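Local coordinates for protein nicotinate-nucleotide pyrophosphorylase (Pyrococcus furiosus, PDB 2I14) that probably catalyses the ATP-linked joining of nicotinate to phosphoribosyl pyrophosphate, giving nicotinate mononucleotide on the way to NAD, and binds zinc, at residues Arg41-Asp47 with Gln96-Ala102; Leu71-Ile75 with Tyr107-Leu111; Ala228-Lys233 with Gly265-Val269. All blocks are in the same frame, centred on the assembly; numbering follows the deposited sequence.

Contact 1 of 3, residues Arg41-Asp47 with Gln96-Ala102; sequences RKKVLAD and QIEGDYA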
loop_
_atom_site.group_PDB
_atom_site.type_symbol
_atom_site.label_atom_id
_atom_site.label_comp_id
_atom_site.label_asym_id
_atom_site.label_seq_id
_atom_site.Cartn_x
_atom_site.Cartn_y
_atom_site.Cartn_z
ATOM N N ARG A 41 12.564 44.576 -32.225
ATOM C CA ARG A 41 11.248 44.968 -31.745
ATOM C C ARG A 41 10.158 44.304 -32.584
ATOM O O ARG A 41 10.233 44.276 -33.812
ATOM C CB ARG A 41 11.105 46.491 -31.819
ATOM C CG ARG A 41 12.363 47.270 -31.419
ATOM C CD ARG A 41 12.666 47.189 -29.926
ATOM N NE ARG A 41 11.633 47.835 -29.116
ATOM C CZ ARG A 41 11.787 48.180 -27.842
ATOM N NH1 ARG A 41 12.937 47.945 -27.220
ATOM N NH2 ARG A 41 10.788 48.756 -27.185
ATOM N N LYS A 42 9.150 43.760 -31.910
ATOM C CA LYS A 42 8.036 43.114 -32.595
ATOM C C LYS A 42 6.867 42.798 -31.658
ATOM O O LYS A 42 7.052 42.555 -30.462
ATOM C CB LYS A 42 8.501 41.841 -33.303
ATOM C CG LYS A 42 9.211 40.847 -32.419
ATOM C CD LYS A 42 9.375 39.514 -33.142
ATOM C CE LYS A 42 10.192 39.646 -34.420
ATOM N NZ LYS A 42 10.254 38.353 -35.151
ATOM N N LYS A 43 5.663 42.813 -32.227
ATOM C CA LYS A 43 4.430 42.555 -31.487
ATOM C C LYS A 43 4.218 41.065 -31.230
ATOM O O LYS A 43 4.346 40.235 -32.137
ATOM C CB LYS A 43 3.225 43.120 -32.259
ATOM C CG LYS A 43 2.479 44.294 -31.590
ATOM C CD LYS A 43 3.334 45.562 -31.441
ATOM C CE LYS A 43 2.478 46.844 -31.391
ATOM N NZ LYS A 43 1.438 46.889 -30.302
ATOM N N VAL A 44 3.894 40.738 -29.981
ATOM C CA VAL A 44 3.650 39.363 -29.573
ATOM C C VAL A 44 2.468 39.302 -28.617
ATOM O O VAL A 44 2.147 40.279 -27.936
ATOM C CB VAL A 44 4.866 38.753 -28.840
ATOM C CG1 VAL A 44 6.038 38.600 -29.797
ATOM C CG2 VAL A 44 5.248 39.633 -27.645
ATOM N N LEU A 45 1.819 38.145 -28.585
ATOM C CA LEU A 45 0.699 37.922 -27.689
ATOM C C LEU A 45 1.133 36.815 -26.742
ATOM O O LEU A 45 1.452 35.703 -27.172
ATOM C CB LEU A 45 -0.545 37.487 -28.465
ATOM C CG LEU A 45 -1.805 37.219 -27.626
ATOM C CD1 LEU A 45 -2.134 38.430 -26.783
ATOM C CD2 LEU A 45 -2.968 36.868 -28.539
ATOM N N ALA A 46 1.174 37.133 -25.455
ATOM C CA ALA A 46 1.566 36.158 -24.452
ATOM C C ALA A 46 0.328 35.673 -23.685
ATOM O O ALA A 46 -0.632 36.416 -23.471
ATOM C CB ALA A 46 2.605 36.765 -23.497
ATOM N N ASP A 47 0.370 34.403 -23.296
ATOM C CA ASP A 47 -0.701 33.741 -22.571
ATOM C C ASP A 47 -0.259 33.410 -21.153
ATOM O O ASP A 47 0.929 33.181 -20.891
ATOM C CB ASP A 47 -1.044 32.422 -23.270
ATOM C CG ASP A 47 -2.418 32.426 -23.915
ATOM O OD1 ASP A 47 -3.005 33.526 -24.036
ATOM O OD2 ASP A 47 -2.899 31.330 -24.311
ATOM N N GLN A 96 -4.126 37.571 -20.910
ATOM C CA GLN A 96 -3.250 37.693 -22.073
ATOM C C GLN A 96 -2.617 39.077 -22.122
ATOM O O GLN A 96 -3.092 40.007 -21.473
ATOM C CB GLN A 96 -4.043 37.444 -23.355
ATOM C CG GLN A 96 -4.738 36.104 -23.374
ATOM C CD GLN A 96 -5.568 35.887 -24.630
ATOM O OE1 GLN A 96 -6.503 36.644 -24.909
ATOM N NE2 GLN A 96 -5.233 34.844 -25.395
ATOM N N ILE A 97 -1.527 39.205 -22.865
ATOM C CA ILE A 97 -0.873 40.491 -23.001
ATOM C C ILE A 97 -0.368 40.652 -24.417
ATOM O O ILE A 97 0.220 39.729 -24.990
ATOM C CB ILE A 97 0.313 40.645 -22.065
ATOM C CG1 ILE A 97 -0.140 40.526 -20.616
ATOM C CG2 ILE A 97 0.946 42.011 -22.279
ATOM C CD1 ILE A 97 0.981 40.743 -19.620
ATOM N N GLU A 98 -0.595 41.828 -24.987
ATOM C CA GLU A 98 -0.153 42.080 -26.344
ATOM C C GLU A 98 0.779 43.280 -26.415
ATOM O O GLU A 98 0.552 44.299 -25.763
ATOM C CB GLU A 98 -1.363 42.290 -27.239
ATOM C CG GLU A 98 -1.071 42.022 -28.684
ATOM C CD GLU A 98 -2.330 41.841 -29.495
ATOM O OE1 GLU A 98 -2.213 41.540 -30.707
ATOM O OE2 GLU A 98 -3.432 42.000 -28.920
ATOM N N GLY A 99 1.842 43.143 -27.200
ATOM C CA GLY A 99 2.788 44.229 -27.338
ATOM C C GLY A 99 4.195 43.762 -27.632
ATOM O O GLY A 99 4.436 42.587 -27.916
ATOM N N ASP A 100 5.131 44.701 -27.571
ATOM C CA ASP A 100 6.529 44.398 -27.823
ATOM C C ASP A 100 7.044 43.708 -26.571
ATOM O O ASP A 100 7.031 44.300 -25.488
ATOM C CB ASP A 100 7.298 45.702 -28.065
ATOM C CG ASP A 100 8.697 45.475 -28.641
ATOM O OD1 ASP A 100 9.429 46.477 -28.818
ATOM O OD2 ASP A 100 9.059 44.308 -28.920
ATOM N N TYR A 101 7.480 42.456 -26.707
ATOM C CA TYR A 101 7.986 41.730 -25.550
ATOM C C TYR A 101 9.028 42.585 -24.851
ATOM O O TYR A 101 9.149 42.560 -23.626
ATOM C CB TYR A 101 8.631 40.398 -25.938
ATOM C CG TYR A 101 9.099 39.640 -24.718
ATOM C CD1 TYR A 101 8.185 39.003 -23.887
ATOM C CD2 TYR A 101 10.444 39.648 -24.330
ATOM C CE1 TYR A 101 8.591 38.399 -22.696
ATOM C CE2 TYR A 101 10.860 39.048 -23.139
ATOM C CZ TYR A 101 9.925 38.428 -22.329
ATOM O OH TYR A 101 10.304 37.853 -21.137
ATOM N N ALA A 102 9.777 43.345 -25.639
ATOM C CA ALA A 102 10.814 44.206 -25.100
ATOM C C ALA A 102 10.287 45.175 -24.044
ATOM O O ALA A 102 11.045 45.628 -23.185
ATOM C CB ALA A 102 11.479 44.981 -26.228
#

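Contact 2 of 3, residues Leu71-Ile75 with Tyr107-Leu111; sequences LLEGI and YETAL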
loop_
_atom_site.group_PDB
_atom_site.type_symbol
_atom_site.label_atom_id
_atom_site.label_comp_id
_atom_site.label_asym_id
_atom_site.label_seq_id
_atom_site.Cartn_x
_atom_site.Cartn_y
_atom_site.Cartn_z
ATOM N N LEU A 71 -0.207 47.152 -12.366
ATOM C CA LEU A 71 1.234 46.998 -12.579
ATOM C C LEU A 71 1.627 47.303 -14.026
ATOM O O LEU A 71 2.628 47.984 -14.286
ATOM C CB LEU A 71 1.679 45.571 -12.237
ATOM C CG LEU A 71 3.148 45.244 -12.545
ATOM C CD1 LEU A 71 4.051 45.724 -11.405
ATOM C CD2 LEU A 71 3.298 43.752 -12.752
ATOM N N LEU A 72 0.850 46.774 -14.965
ATOM C CA LEU A 72 1.112 46.994 -16.377
ATOM C C LEU A 72 0.533 48.337 -16.800
ATOM O O LEU A 72 0.588 48.716 -17.979
ATOM C CB LEU A 72 0.498 45.864 -17.206
ATOM C CG LEU A 72 1.338 44.598 -17.419
ATOM C CD1 LEU A 72 2.534 44.571 -16.466
ATOM C CD2 LEU A 72 0.435 43.381 -17.242
ATOM N N GLU A 73 -0.019 49.052 -15.822
ATOM C CA GLU A 73 -0.614 50.363 -16.052
ATOM C C GLU A 73 0.436 51.334 -16.587
ATOM O O GLU A 73 1.525 51.454 -16.019
ATOM C CB GLU A 73 -1.202 50.907 -14.746
ATOM C CG GLU A 73 -1.937 52.238 -14.894
ATOM C CD GLU A 73 -2.509 52.761 -13.577
ATOM O OE1 GLU A 73 -1.722 52.960 -12.612
ATOM O OE2 GLU A 73 -3.746 52.973 -13.516
ATOM N N GLY A 74 0.106 52.018 -17.678
ATOM C CA GLY A 74 1.035 52.966 -18.253
ATOM C C GLY A 74 2.175 52.261 -18.949
ATOM O O GLY A 74 3.344 52.637 -18.817
ATOM N N ILE A 75 1.833 51.217 -19.689
ATOM C CA ILE A 75 2.831 50.469 -20.421
ATOM C C ILE A 75 2.257 50.067 -21.783
ATOM O O ILE A 75 1.114 49.617 -21.881
ATOM C CB ILE A 75 3.290 49.235 -19.604
ATOM C CG1 ILE A 75 4.087 49.715 -18.384
ATOM C CG2 ILE A 75 4.133 48.297 -20.471
ATOM C CD1 ILE A 75 4.719 48.606 -17.565
ATOM N N TYR A 107 8.169 42.072 -16.668
ATOM C CA TYR A 107 7.137 42.080 -15.634
ATOM C C TYR A 107 6.551 40.713 -15.321
ATOM O O TYR A 107 5.521 40.610 -14.655
ATOM C CB TYR A 107 6.014 43.055 -16.003
ATOM C CG TYR A 107 6.421 44.496 -15.833
ATOM C CD1 TYR A 107 6.878 45.247 -16.915
ATOM C CD2 TYR A 107 6.419 45.089 -14.571
ATOM C CE1 TYR A 107 7.329 46.555 -16.744
ATOM C CE2 TYR A 107 6.869 46.397 -14.383
ATOM C CZ TYR A 107 7.325 47.125 -15.475
ATOM O OH TYR A 107 7.785 48.416 -15.292
ATOM N N GLU A 108 7.208 39.662 -15.793
ATOM C CA GLU A 108 6.724 38.321 -15.528
ATOM C C GLU A 108 6.860 38.009 -14.051
ATOM O O GLU A 108 5.885 37.707 -13.370
ATOM C CB GLU A 108 7.519 37.297 -16.326
ATOM C CG GLU A 108 7.309 37.405 -17.811
ATOM C CD GLU A 108 7.672 36.122 -18.544
ATOM O OE1 GLU A 108 7.381 35.036 -17.989
ATOM O OE2 GLU A 108 8.227 36.201 -19.675
ATOM N N THR A 109 8.085 38.098 -13.559
ATOM C CA THR A 109 8.366 37.801 -12.166
ATOM C C THR A 109 7.355 38.414 -11.189
ATOM O O THR A 109 7.035 37.837 -10.133
ATOM C CB THR A 109 9.761 38.287 -11.819
ATOM O OG1 THR A 109 10.664 37.862 -12.846
ATOM C CG2 THR A 109 10.206 37.721 -10.475
ATOM N N ALA A 110 6.844 39.580 -11.545
ATOM C CA ALA A 110 5.901 40.251 -10.681
ATOM C C ALA A 110 4.469 39.822 -10.941
ATOM O O ALA A 110 3.773 39.407 -10.025
ATOM C CB ALA A 110 6.038 41.760 -10.844
ATOM N N LEU A 111 4.025 39.919 -12.190
ATOM C CA LEU A 111 2.646 39.557 -12.509
ATOM C C LEU A 111 2.302 38.109 -12.156
ATOM O O LEU A 111 1.289 37.867 -11.487
ATOM C CB LEU A 111 2.332 39.862 -13.983
ATOM C CG LEU A 111 2.884 39.025 -15.128
ATOM C CD1 LEU A 111 1.986 37.820 -15.329
ATOM C CD2 LEU A 111 2.906 39.867 -16.396
#

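Contact 3 of 3, residues Ala228-Lys233 with Gly265-Val269; sequences AEALGK and GYDWV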
loop_
_atom_site.group_PDB
_atom_site.type_symbol
_atom_site.label_atom_id
_atom_site.label_comp_id
_atom_site.label_asym_id
_atom_site.label_seq_id
_atom_site.Cartn_x
_atom_site.Cartn_y
_atom_site.Cartn_z
ATOM N N ALA A 228 -19.783 28.890 30.493
ATOM C CA ALA A 228 -21.237 28.962 30.341
ATOM C C ALA A 228 -21.812 29.596 31.607
ATOM O O ALA A 228 -22.552 30.593 31.545
ATOM C CB ALA A 228 -21.812 27.567 30.141
ATOM N N GLU A 229 -21.475 29.005 32.753
ATOM C CA GLU A 229 -21.911 29.528 34.040
ATOM C C GLU A 229 -21.011 30.724 34.356
ATOM O O GLU A 229 -20.209 30.716 35.291
ATOM C CB GLU A 229 -21.822 28.451 35.134
ATOM C CG GLU A 229 -20.496 27.701 35.228
ATOM C CD GLU A 229 -20.502 26.611 36.308
ATOM O OE1 GLU A 229 -21.441 25.779 36.325
ATOM O OE2 GLU A 229 -19.561 26.583 37.134
ATOM N N ALA A 230 -21.164 31.742 33.520
ATOM C CA ALA A 230 -20.438 33.000 33.577
ATOM C C ALA A 230 -20.922 33.614 32.274
ATOM O O ALA A 230 -20.926 32.946 31.244
ATOM C CB ALA A 230 -18.932 32.765 33.541
ATOM N N LEU A 231 -21.346 34.868 32.316
ATOM C CA LEU A 231 -21.883 35.544 31.139
ATOM C C LEU A 231 -23.035 34.765 30.491
ATOM O O LEU A 231 -23.737 35.295 29.639
ATOM C CB LEU A 231 -20.779 35.854 30.104
ATOM C CG LEU A 231 -19.473 35.073 29.889
ATOM C CD1 LEU A 231 -18.834 35.562 28.595
ATOM C CD2 LEU A 231 -18.509 35.266 31.059
ATOM N N GLY A 232 -23.239 33.522 30.925
ATOM C CA GLY A 232 -24.315 32.692 30.407
ATOM C C GLY A 232 -24.779 32.998 28.997
ATOM O O GLY A 232 -24.240 32.451 28.045
ATOM N N LYS A 233 -25.782 33.864 28.859
ATOM C CA LYS A 233 -26.321 34.229 27.546
ATOM C C LYS A 233 -25.483 35.285 26.837
ATOM O O LYS A 233 -25.863 35.800 25.784
ATOM C CB LYS A 233 -27.769 34.723 27.672
ATOM C CG LYS A 233 -28.830 33.620 27.648
ATOM C CD LYS A 233 -28.857 32.898 26.312
ATOM C CE LYS A 233 -29.976 31.868 26.231
ATOM N NZ LYS A 233 -31.326 32.489 26.138
ATOM N N GLY A 265 -28.181 22.134 30.630
ATOM C CA GLY A 265 -29.087 23.130 30.094
ATOM C C GLY A 265 -28.564 24.275 29.257
ATOM O O GLY A 265 -29.348 25.157 28.882
ATOM N N TYR A 266 -27.268 24.305 28.969
ATOM C CA TYR A 266 -26.755 25.388 28.128
ATOM C C TYR A 266 -26.914 24.919 26.680
ATOM O O TYR A 266 -26.266 23.959 26.267
ATOM C CB TYR A 266 -25.292 25.671 28.444
ATOM C CG TYR A 266 -25.029 25.846 29.917
ATOM C CD1 TYR A 266 -24.623 24.769 30.703
ATOM C CD2 TYR A 266 -25.172 27.094 30.527
ATOM C CE1 TYR A 266 -24.357 24.930 32.058
ATOM C CE2 TYR A 266 -24.908 27.264 31.889
ATOM C CZ TYR A 266 -24.499 26.176 32.645
ATOM O OH TYR A 266 -24.212 26.330 33.983
ATOM N N ASP A 267 -27.777 25.582 25.912
ATOM C CA ASP A 267 -28.015 25.148 24.540
ATOM C C ASP A 267 -27.875 26.179 23.425
ATOM O O ASP A 267 -27.992 25.837 22.245
ATOM C CB ASP A 267 -29.400 24.512 24.448
ATOM C CG ASP A 267 -29.591 23.395 25.458
ATOM O OD1 ASP A 267 -29.565 23.697 26.674
ATOM O OD2 ASP A 267 -29.761 22.219 25.048
ATOM N N TRP A 268 -27.623 27.430 23.782
ATOM C CA TRP A 268 -27.484 28.476 22.780
ATOM C C TRP A 268 -26.034 28.578 22.348
ATOM O O TRP A 268 -25.742 28.969 21.210
ATOM C CB TRP A 268 -27.951 29.813 23.359
ATOM C CG TRP A 268 -27.188 30.210 24.590
ATOM C CD1 TRP A 268 -26.148 31.090 24.664
ATOM C CD2 TRP A 268 -27.363 29.684 25.912
ATOM N NE1 TRP A 268 -25.661 31.142 25.949
ATOM C CE2 TRP A 268 -26.388 30.290 26.734
ATOM C CE3 TRP A 268 -28.247 28.756 26.479
ATOM C CZ2 TRP A 268 -26.271 29.997 28.095
ATOM C CZ3 TRP A 268 -28.130 28.464 27.830
ATOM C CH2 TRP A 268 -27.147 29.084 28.624
ATOM N N VAL A 269 -25.132 28.219 23.260
ATOM C CA VAL A 269 -23.710 28.284 22.970
ATOM C C VAL A 269 -23.310 27.323 21.848
ATOM O O VAL A 269 -23.540 26.112 21.922
ATOM C CB VAL A 269 -22.847 28.007 24.230
ATOM C CG1 VAL A 269 -23.275 28.924 25.356
ATOM C CG2 VAL A 269 -22.965 26.569 24.645
#

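Contact 1 of 3, residues Arg41-Asp47 with Gln96-Ala102
Val-44 and Ala-46 pair with Gly-99 and Ile-97 through two antiparallel hydrogen-bonded pairs. The four backbone bonds measure 2.8 to 3.0 Å, among them Val-44 N to Gly-99 O and Gly-99 N to Val-44 O. Gly-99, at phi 151°, bends the chain out of the strand with backbone angles that suit a residue without a side chain.

Charge and polarity hold the two ends. Arg-41 NE lies 2.6 Å from Asp-100 OD1 in a salt bridge, the guanidinium and carboxylate planes 76° apart, while Ala-102 CB packs over one guanidinium face. With its CG turned anti to the backbone N (chi1 -167°), Asp-100 also takes Lys-42 N on OD2 at 3.0 Å, from above the carboxylate plane, and weakly caps helix 101-104 through Ala-102 N. At the other end Gln-96 and Asp-47 lie side by side, Gln-96 NE2 reaching the syn lone pair of Asp-47 OD1 at 2.9 Å.

Apolar contact is modest: Val-44 CG2 meets Tyr-101 CB at 3.9 Å, and Leu-45 CD1 lies against Gln-96 CB and Glu-98 CB. Glu-98 sends its carboxylate on to Arg-327. These are neighbouring inner strands of an antiparallel sheet that joins the quinolinate phosphoribosyltransferase N-terminal family region to later strands such as 307-313.

Contact 2 of 3, residues Leu71-Ile75 with Tyr107-Leu111
Tyr-107 reaches across to three aliphatic side chains, and most of the contact gathers round its ring. Ile-75, coming from the opposite direction, brings CD1 to 3.4 Å from Tyr-107 CE1. Leu-71 lies by another part of the ring, its CG 3.9 Å from Tyr-107 CD2, and Leu-72 CD1 slides past the ring's root, 3.8 Å from Tyr-107 CB. All three approach obliquely. Leu-71, with CG anti to its N (chi1 175°), also extends CD2 to Ala-110 CB at 3.9 Å, where the small alanine lets the leucine approach the helix. A tyrosine fits here because its carbon ring gives the aliphatic side chains an apolar surface while the hydroxyl, carried to the far end, hydrogen-bonds to Lys-19 O.

The contact joins the end of helix 65-72, and the turn after it, to the first turn of helix 108-131, with Tyr-107 as N-cap; both belong to the N-terminal domain of the quinolinate phosphoribosyltransferase family. Tyr-107 O accepts from Leu-111 N in that first turn.

Looser is the meeting of Leu-72 CD2 and Leu-111 CD2, at 4.4 Å, beside Ile-97 of strand 95-98. On the outer side the chain turns through exposed Gly-74, whose positive phi suits a residue without a side chain, and partly exposed Glu-73.

Contact 3 of 3, residues Ala228-Lys233 with Gly265-Val269
With CG set between the backbone N and the carbonyl carbon (chi1 58°), Trp-268 presents its indole to Gly-232 and Lys-233; Tyr-266, whose CG is anti to the carbonyl carbon (chi1 -50°), turns a ring face to the Ala-228 methyl. Ala-228 CB lies 3.5 Å from the Tyr-266 ring centroid, a CH-pi contact, the methyl being small enough to come close to the face. Farther along the same ring, Glu-229 CB approaches Tyr-266 OH at 3.4 Å.

Two kinds of contact engage the indole. At its edge, Trp-268 NE1 donates to Gly-232 O at 2.9 Å; the bond is bent, 136° at the hydrogen, and the donor stands above the carbonyl plane. Over a face, Lys-233 CD lies almost straight above the Trp-268 five-membered ring, 3.4 Å from its centroid, a second CH-pi contact, with Val-269 CG1 on the opposite face.

The first segment begins on the last residue of helix 220-228; the second follows helix 250-263, closed by a Schellman motif at Gly-265. Both are helix-to-strand connections, leading into neighbouring parallel strands 237-240 and 270-274 of a TIM-barrel-clan domain. Since Lys-233 NZ is too far off for more than a weak cation-pi attraction, the lysine serves mainly through its methylenes: aromatic faces cover aliphatic carbon, with one indole N-H tying the loops.

In the fold
Contacts 1 and 2 are neighbours in the N-terminal region, their centres 12 Å apart, and their segments alternate along the chain: 41-47, 71-75, 96-102, 107-111. The antiparallel sheet and helix 108-131 meet between them, where Ile-97 packs on Leu-72 and Leu-111, and Tyr-101 OH probably hydrogen-bonds to Glu-108. Both also touch the second subunit, so this sheet-and-helix unit lies against another copy of the protein, with the Tyr-101 side chain about 8 Å from a bound PCP. Contact 3 comes later, in the C-terminal domain with the parallel sheet; its centre is 64 Å from that of contact 1 and 54 Å from that of contact 2, across the chain's centre. It is separate surface packing, touched by no other chain of the assembly.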